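Local atomic coordinates of Cap5O (Staphylococcus aureus, PDB entry 3OJO), a protein that acts as an NAD-dependent UDP-N-acetyl-mannosamine dehydrogenase in capsular polysaccharide biosynthesis, probably oxidising the sugar moiety of its nucleotide-sugar substrate. Residues F118-K121 and G122-I125; T130-P133 and K134-D137. One frame throughout, in Å; residues are numbered along the deposited sequence.

Interaction 1: residues F118-K121 and G122-I125; sequences FLKK and GNTI
Asn-123 closes a turn and brings its side chain back against the backbone of Lys-120. Starting at the root, Asn-123 CB lies 3.3 Å from Lys-120 O and skirts the methyl CD2 of Leu-119. One atom further out, Asn-123 CG sits 3.1 Å from the same Lys-120 O, and the amide group ends beside Lys-120 N. With CG turned beside its own backbone N (chi1 -73°), the side chain points back into the bend instead of following the strand. The backbone closes the turn through a weak hydrogen bond from Asn-123 N to Lys-120 O at 3.4 Å, which completes a type II turn with Gly-122 in its third position at a positive phi of 99°. Beyond the turn, Leu-119 CD2 meets the end methyl of Ile-125, CD1, at 3.6 Å, and both side chains also rest on Phe-87 of strand 86-89. The lysines lie outside this apolar patch. Lys-120 bends so that NZ makes a weak bond to Phe-118 O, while Lys-121 reaches out to Gly-148 O and makes a cation-pi contact with Phe-149. The arrangement is a beta turn leading from the connection after helix 106-115 into parallel strand 124-127, part of the central sheet of the Rossmann-type NAD-binding domain.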
ATOM      1  N   PHE B 118      -9.222  41.786 -12.291  1.00 57.08           N
ATOM      2  CA  PHE B 118     -10.565  41.673 -12.854  1.00 56.90           C
ATOM      3  C   PHE B 118     -11.617  41.244 -11.840  1.00 61.00           C
ATOM      4  O   PHE B 118     -12.801  41.204 -12.176  1.00 59.97           O
ATOM      5  CB  PHE B 118     -10.543  40.733 -14.070  1.00 58.80           C
ATOM      6  CG  PHE B 118      -9.495  41.118 -15.091  1.00 60.50           C
ATOM      7  CD1 PHE B 118      -9.766  42.073 -16.063  1.00 63.64           C
ATOM      8  CD2 PHE B 118      -8.226  40.555 -15.055  1.00 62.59           C
ATOM      9  CE1 PHE B 118      -8.787  42.450 -16.982  1.00 64.78           C
ATOM     10  CE2 PHE B 118      -7.246  40.935 -15.971  1.00 65.57           C
ATOM     11  CZ  PHE B 118      -7.535  41.870 -16.936  1.00 63.97           C
ATOM     12  N   LEU B 119     -11.189  40.937 -10.601  1.00 59.14           N
ATOM     13  CA  LEU B 119     -12.057  40.459  -9.531  1.00 60.26           C
ATOM     14  C   LEU B 119     -13.093  41.450  -9.043  1.00 66.73           C
ATOM     15  O   LEU B 119     -12.771  42.597  -8.741  1.00 66.18           O
ATOM     16  CB  LEU B 119     -11.244  39.924  -8.347  1.00 60.36           C
ATOM     17  CG  LEU B 119     -10.641  38.527  -8.496  1.00 64.71           C
ATOM     18  CD1 LEU B 119      -9.912  38.132  -7.238  1.00 63.99           C
ATOM     19  CD2 LEU B 119     -11.706  37.499  -8.819  1.00 67.33           C
ATOM     20  N   LYS B 120     -14.339  40.983  -8.955  1.00 65.26           N
ATOM     21  CA  LYS B 120     -15.497  41.742  -8.494  1.00 66.00           C
ATOM     22  C   LYS B 120     -16.198  40.932  -7.398  1.00 71.07           C
ATOM     23  O   LYS B 120     -16.032  39.711  -7.342  1.00 71.79           O
ATOM     24  CB  LYS B 120     -16.482  42.010  -9.662  1.00 69.15           C
ATOM     25  CG  LYS B 120     -15.859  42.537 -10.970  1.00 86.53           C
ATOM     26  CD  LYS B 120     -15.620  44.047 -10.982  1.00 97.48           C
ATOM     27  CE  LYS B 120     -15.068  44.536 -12.307  1.00109.86           C
ATOM     28  NZ  LYS B 120     -13.581  44.417 -12.390  1.00119.81           N
ATOM     29  N   LYS B 121     -16.969  41.604  -6.517  1.00 65.99           N
ATOM     30  CA  LYS B 121     -17.698  40.904  -5.457  1.00 64.43           C
ATOM     31  C   LYS B 121     -18.726  39.925  -6.051  1.00 65.82           C
ATOM     32  O   LYS B 121     -19.355  40.236  -7.068  1.00 64.41           O
ATOM     33  CB  LYS B 121     -18.328  41.893  -4.464  1.00 65.91           C
ATOM     34  CG  LYS B 121     -17.303  42.474  -3.492  1.00 75.65           C
ATOM     35  CD  LYS B 121     -17.883  43.485  -2.525  1.00 84.03           C
ATOM     36  CE  LYS B 121     -16.929  43.803  -1.389  1.00 91.27           C
ATOM     37  NZ  LYS B 121     -15.679  44.487  -1.844  1.00 98.07           N
ATOM     38  N   GLY B 122     -18.804  38.730  -5.463  1.00 61.47           N
ATOM     39  CA  GLY B 122     -19.701  37.656  -5.894  1.00 60.77           C
ATOM     40  C   GLY B 122     -19.050  36.580  -6.748  1.00 62.80           C
ATOM     41  O   GLY B 122     -19.661  35.534  -6.997  1.00 61.84           O
ATOM     42  N   ASN B 123     -17.797  36.828  -7.198  1.00 58.50           N
ATOM     43  CA  ASN B 123     -17.019  35.927  -8.055  1.00 57.85           C
ATOM     44  C   ASN B 123     -16.592  34.610  -7.398  1.00 59.80           C
ATOM     45  O   ASN B 123     -16.383  34.551  -6.179  1.00 58.73           O
ATOM     46  CB  ASN B 123     -15.797  36.654  -8.638  1.00 57.07           C
ATOM     47  CG  ASN B 123     -16.108  37.667  -9.721  1.00 75.83           C
ATOM     48  OD1 ASN B 123     -17.259  37.837 -10.173  1.00 69.81           O
ATOM     49  ND2 ASN B 123     -15.068  38.349 -10.175  1.00 62.93           N
ATOM     50  N   THR B 124     -16.447  33.559  -8.232  1.00 54.20           N
ATOM     51  CA  THR B 124     -15.991  32.230  -7.817  1.00 52.38           C
ATOM     52  C   THR B 124     -14.661  31.889  -8.500  1.00 54.93           C
ATOM     53  O   THR B 124     -14.527  32.076  -9.710  1.00 55.52           O
ATOM     54  CB  THR B 124     -17.064  31.160  -8.059  1.00 52.99           C
ATOM     55  OG1 THR B 124     -18.297  31.608  -7.502  1.00 54.61           O
ATOM     56  CG2 THR B 124     -16.691  29.793  -7.450  1.00 49.69           C
ATOM     57  N   ILE B 125     -13.678  31.421  -7.710  1.00 48.87           N
ATOM     58  CA  ILE B 125     -12.378  30.967  -8.200  1.00 47.65           C
ATOM     59  C   ILE B 125     -12.306  29.477  -7.925  1.00 49.03           C
ATOM     60  O   ILE B 125     -12.383  29.056  -6.771  1.00 46.85           O
ATOM     61  CB  ILE B 125     -11.157  31.726  -7.594  1.00 50.58           C
ATOM     62  CG1 ILE B 125     -11.304  33.295  -7.646  1.00 51.24           C
ATOM     63  CG2 ILE B 125      -9.821  31.215  -8.164  1.00 49.47           C
ATOM     64  CD1 ILE B 125     -11.408  33.951  -8.930  1.00 54.18           C
TER

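Interaction 2: residues T130-P133 and K134-D137; sequences TIAP and KTMD. With NAD (nicotinamide-adenine-dinucleotide), chain J.
Ile-131 and Thr-135 pack against each other across the turn that starts helix 135-145, and this side of the contact is the dense one. Thr-135 OG1 donates a short hydrogen bond of 2.7 Å to Ala-132 O, tilted 29° from the carbonyl plane. The same oxygen takes a second, weak bond from Thr-135 N at 3.3 Å; this backbone bond closes a type II turn, and the hydroxyl adds a second grip on the same carbonyl. Behind this pair, Ile-131 CB faces the threonine side chain, with Thr-135 CG2 4.0 Å from Ile-131 CD1. Placing CG1 between the backbone N and the carbonyl carbon (chi1 62°) sends that CD1 on to Met-136, where it meets SD at 3.7 Å, the two side chains crossing at about a right angle. His-159 of strand 156-159 touches both Ile-131 and Met-136.

Lys-134, partly exposed and at the N-cap position with a positive phi, belongs to the looser side. Its side chain leads away from the turn to the second subunit, where NZ bonds Leu-239 O of that subunit. Glu-212 of helix 208-238 accepts bonds from Lys-134 N and Met-136 N, placing a carboxylate at the amino end of the helix, where it probably interacts favourably with the helix dipole. At the other end of the segment, Thr-130 N donates a nearly straight bond (163°) of 2.9 Å to O2D of the nicotinamide ribose, and Thr-130 OG1 lies 3.0 Å from NAD C6N. A loop that passes from a parallel strand along the cofactor and then turns into a helix is characteristic of the Rossmann-type dinucleotide-binding site.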
ATOM      1  N   THR B 130      -3.706  20.320  -9.959  1.00 37.00           N
ATOM      2  CA  THR B 130      -3.272  19.581  -8.779  1.00 37.35           C
ATOM      3  C   THR B 130      -2.563  20.515  -7.846  1.00 43.50           C
ATOM      4  O   THR B 130      -1.637  21.211  -8.268  1.00 45.69           O
ATOM      5  CB  THR B 130      -2.436  18.367  -9.177  1.00 39.74           C
ATOM      6  OG1 THR B 130      -3.285  17.528  -9.965  1.00 38.22           O
ATOM      7  CG2 THR B 130      -1.915  17.595  -7.961  1.00 34.17           C
ATOM      8  N   ILE B 131      -3.016  20.585  -6.589  1.00 38.72           N
ATOM      9  CA  ILE B 131      -2.389  21.473  -5.618  1.00 37.49           C
ATOM     10  C   ILE B 131      -2.020  20.765  -4.335  1.00 41.87           C
ATOM     11  O   ILE B 131      -2.742  19.855  -3.904  1.00 41.65           O
ATOM     12  CB  ILE B 131      -3.188  22.779  -5.400  1.00 39.93           C
ATOM     13  CG1 ILE B 131      -4.589  22.501  -4.846  1.00 38.70           C
ATOM     14  CG2 ILE B 131      -3.188  23.661  -6.667  1.00 40.74           C
ATOM     15  CD1 ILE B 131      -5.427  23.690  -4.665  1.00 36.48           C
ATOM     16  N   ALA B 132      -0.907  21.200  -3.711  1.00 39.67           N
ATOM     17  CA  ALA B 132      -0.431  20.652  -2.440  1.00 40.10           C
ATOM     18  C   ALA B 132      -1.435  20.987  -1.351  1.00 46.37           C
ATOM     19  O   ALA B 132      -2.107  22.015  -1.454  1.00 44.22           O
ATOM     20  CB  ALA B 132       0.938  21.216  -2.094  1.00 40.37           C
ATOM     21  N   PRO B 133      -1.597  20.142  -0.308  1.00 48.94           N
ATOM     22  CA  PRO B 133      -2.576  20.472   0.740  1.00 49.24           C
ATOM     23  C   PRO B 133      -2.250  21.795   1.412  1.00 53.10           C
ATOM     24  O   PRO B 133      -1.076  22.146   1.573  1.00 52.23           O
ATOM     25  CB  PRO B 133      -2.499  19.279   1.692  1.00 51.15           C
ATOM     26  CG  PRO B 133      -1.909  18.190   0.879  1.00 56.24           C
ATOM     27  CD  PRO B 133      -0.904  18.876   0.006  1.00 51.86           C
ATOM     28  N   LYS B 134      -3.308  22.557   1.706  1.00 51.23           N
ATOM     29  CA  LYS B 134      -3.276  23.885   2.327  1.00 51.95           C
ATOM     30  C   LYS B 134      -2.963  25.060   1.391  1.00 55.58           C
ATOM     31  O   LYS B 134      -2.764  26.170   1.868  1.00 56.14           O
ATOM     32  CB  LYS B 134      -2.530  23.900   3.680  1.00 54.39           C
ATOM     33  CG  LYS B 134      -3.238  23.012   4.706  1.00 62.44           C
ATOM     34  CD  LYS B 134      -3.049  23.491   6.079  1.00 71.06           C
ATOM     35  CE  LYS B 134      -3.908  24.624   6.573  1.00 71.50           C
ATOM     36  NZ  LYS B 134      -3.750  24.673   8.050  1.00 79.23           N
ATOM     37  N   THR B 135      -2.997  24.828   0.057  1.00 51.07           N
ATOM     38  CA  THR B 135      -2.781  25.853  -0.976  1.00 50.21           C
ATOM     39  C   THR B 135      -3.945  26.842  -0.981  1.00 53.79           C
ATOM     40  O   THR B 135      -3.730  28.055  -1.036  1.00 53.91           O
ATOM     41  CB  THR B 135      -2.603  25.199  -2.355  1.00 51.27           C
ATOM     42  OG1 THR B 135      -1.396  24.446  -2.346  1.00 45.82           O
ATOM     43  CG2 THR B 135      -2.581  26.207  -3.511  1.00 46.11           C
ATOM     44  N   MET B 136      -5.174  26.326  -0.935  1.00 49.84           N
ATOM     45  CA  MET B 136      -6.365  27.165  -0.948  1.00 49.47           C
ATOM     46  C   MET B 136      -6.420  28.075   0.278  1.00 55.34           C
ATOM     47  O   MET B 136      -6.557  29.285   0.134  1.00 54.94           O
ATOM     48  CB  MET B 136      -7.635  26.310  -1.070  1.00 51.16           C
ATOM     49  CG  MET B 136      -7.773  25.598  -2.398  1.00 53.80           C
ATOM     50  SD  MET B 136      -7.578  26.638  -3.862  1.00 57.06           S
ATOM     51  CE  MET B 136      -9.069  27.579  -3.816  1.00 53.68           C
ATOM     52  N   ASP B 137      -6.203  27.493   1.458  1.00 53.56           N
ATOM     53  CA  ASP B 137      -6.223  28.154   2.753  1.00 53.80           C
ATOM     54  C   ASP B 137      -5.012  29.045   3.054  1.00 57.36           C
ATOM     55  O   ASP B 137      -5.199  30.152   3.564  1.00 56.74           O
ATOM     56  CB  ASP B 137      -6.425  27.112   3.876  1.00 56.07           C
ATOM     57  CG  ASP B 137      -7.814  26.490   3.885  1.00 69.83           C
ATOM     58  OD1 ASP B 137      -7.965  25.339   3.379  1.00 71.72           O
ATOM     59  OD2 ASP B 137      -8.757  27.157   4.371  1.00 74.33           O
TER
HETATM   60  PA  NAD J 500      -1.350  21.067 -20.282  1.00 39.00           P
HETATM   61  O1A NAD J 500       0.107  21.308 -20.331  1.00 39.55           O
HETATM   62  O2A NAD J 500      -1.799  20.192 -21.386  1.00 40.31           O
HETATM   63  O5B NAD J 500      -2.106  22.483 -20.365  1.00 39.42           O
HETATM   64  C5B NAD J 500      -1.680  23.598 -19.628  1.00 35.96           C
HETATM   65  C4B NAD J 500      -1.948  24.824 -20.467  1.00 34.92           C
HETATM   66  O4B NAD J 500      -1.990  25.961 -19.631  1.00 33.45           O
HETATM   67  C3B NAD J 500      -0.879  25.065 -21.541  1.00 38.63           C
HETATM   68  O3B NAD J 500      -1.517  25.359 -22.779  1.00 37.86           O
HETATM   69  C2B NAD J 500      -0.186  26.327 -21.045  1.00 38.32           C
HETATM   70  O2B NAD J 500       0.332  27.135 -22.083  1.00 37.14           O
HETATM   71  C1B NAD J 500      -1.290  27.022 -20.267  1.00 36.66           C
HETATM   72  N9A NAD J 500      -0.734  27.942 -19.264  1.00 38.19           N
HETATM   73  C8A NAD J 500       0.378  27.720 -18.482  1.00 40.20           C
HETATM   74  N7A NAD J 500       0.505  28.742 -17.606  1.00 38.90           N
HETATM   75  C5A NAD J 500      -0.510  29.612 -17.831  1.00 39.76           C
HETATM   76  C6A NAD J 500      -0.842  30.830 -17.235  1.00 41.52           C
HETATM   77  N6A NAD J 500      -0.069  31.289 -16.245  1.00 42.49           N
HETATM   78  N1A NAD J 500      -1.966  31.522 -17.677  1.00 37.22           N
HETATM   79  C2A NAD J 500      -2.758  31.005 -18.690  1.00 33.76           C
HETATM   80  N3A NAD J 500      -2.422  29.801 -19.278  1.00 35.75           N
HETATM   81  C4A NAD J 500      -1.317  29.116 -18.856  1.00 37.47           C
HETATM   82  O3  NAD J 500      -1.723  20.473 -18.823  1.00 45.53           O
HETATM   83  PN  NAD J 500      -3.058  19.635 -18.515  1.00 46.36           P
HETATM   84  O1N NAD J 500      -2.803  18.226 -18.906  1.00 51.18           O
HETATM   85  O2N NAD J 500      -4.237  20.362 -19.048  1.00 45.63           O
HETATM   86  O5D NAD J 500      -3.112  19.642 -16.929  1.00 51.08           O
HETATM   87  C5D NAD J 500      -2.873  20.810 -16.188  1.00 58.41           C
HETATM   88  C4D NAD J 500      -2.758  20.411 -14.720  1.00 65.77           C
HETATM   89  O4D NAD J 500      -3.964  19.804 -14.281  1.00 69.99           O
HETATM   90  C3D NAD J 500      -1.712  19.329 -14.447  1.00 66.66           C
HETATM   91  O3D NAD J 500      -0.359  19.742 -14.468  1.00 69.41           O
HETATM   92  C2D NAD J 500      -2.165  18.879 -13.080  1.00 65.08           C
HETATM   93  O2D NAD J 500      -1.947  19.924 -12.168  1.00 61.08           O
HETATM   94  C1D NAD J 500      -3.671  18.836 -13.283  1.00 70.12           C
HETATM   95  N1N NAD J 500      -4.020  17.451 -13.675  1.00 73.05           N
HETATM   96  C2N NAD J 500      -4.148  17.070 -14.992  1.00 74.66           C
HETATM   97  C3N NAD J 500      -4.446  15.734 -15.304  1.00 78.16           C
HETATM   98  C7N NAD J 500      -5.013  15.379 -16.651  1.00 79.86           C
HETATM   99  O7N NAD J 500      -6.126  14.506 -16.686  1.00 79.40           O
HETATM  100  N7N NAD J 500      -4.448  15.862 -17.765  1.00 79.98           N
HETATM  101  C4N NAD J 500      -4.576  14.791 -14.275  1.00 78.98           C
HETATM  102  C5N NAD J 500      -4.407  15.173 -12.945  1.00 78.38           C
HETATM  103  C6N NAD J 500      -4.112  16.511 -12.670  1.00 76.03           C

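Interactions 1 and 2 sit near the two ends of strand 124-127: residues 118-125 lead into it and residues 130-137 carry the chain from it to helix 135-145. Their centres are 20 Å apart and they do not touch. Both are built round a type II turn with a weak backbone bond, but only interaction 2 reinforces it with a side-chain hydroxyl. Interaction 1 is partly buried, with exposed lysines and an apolar patch toward strand 86-89, and lies away from the annotated sites. Interaction 2 is mostly buried, borders helix 208-238 and the second subunit, and holds a residue that binds NAD.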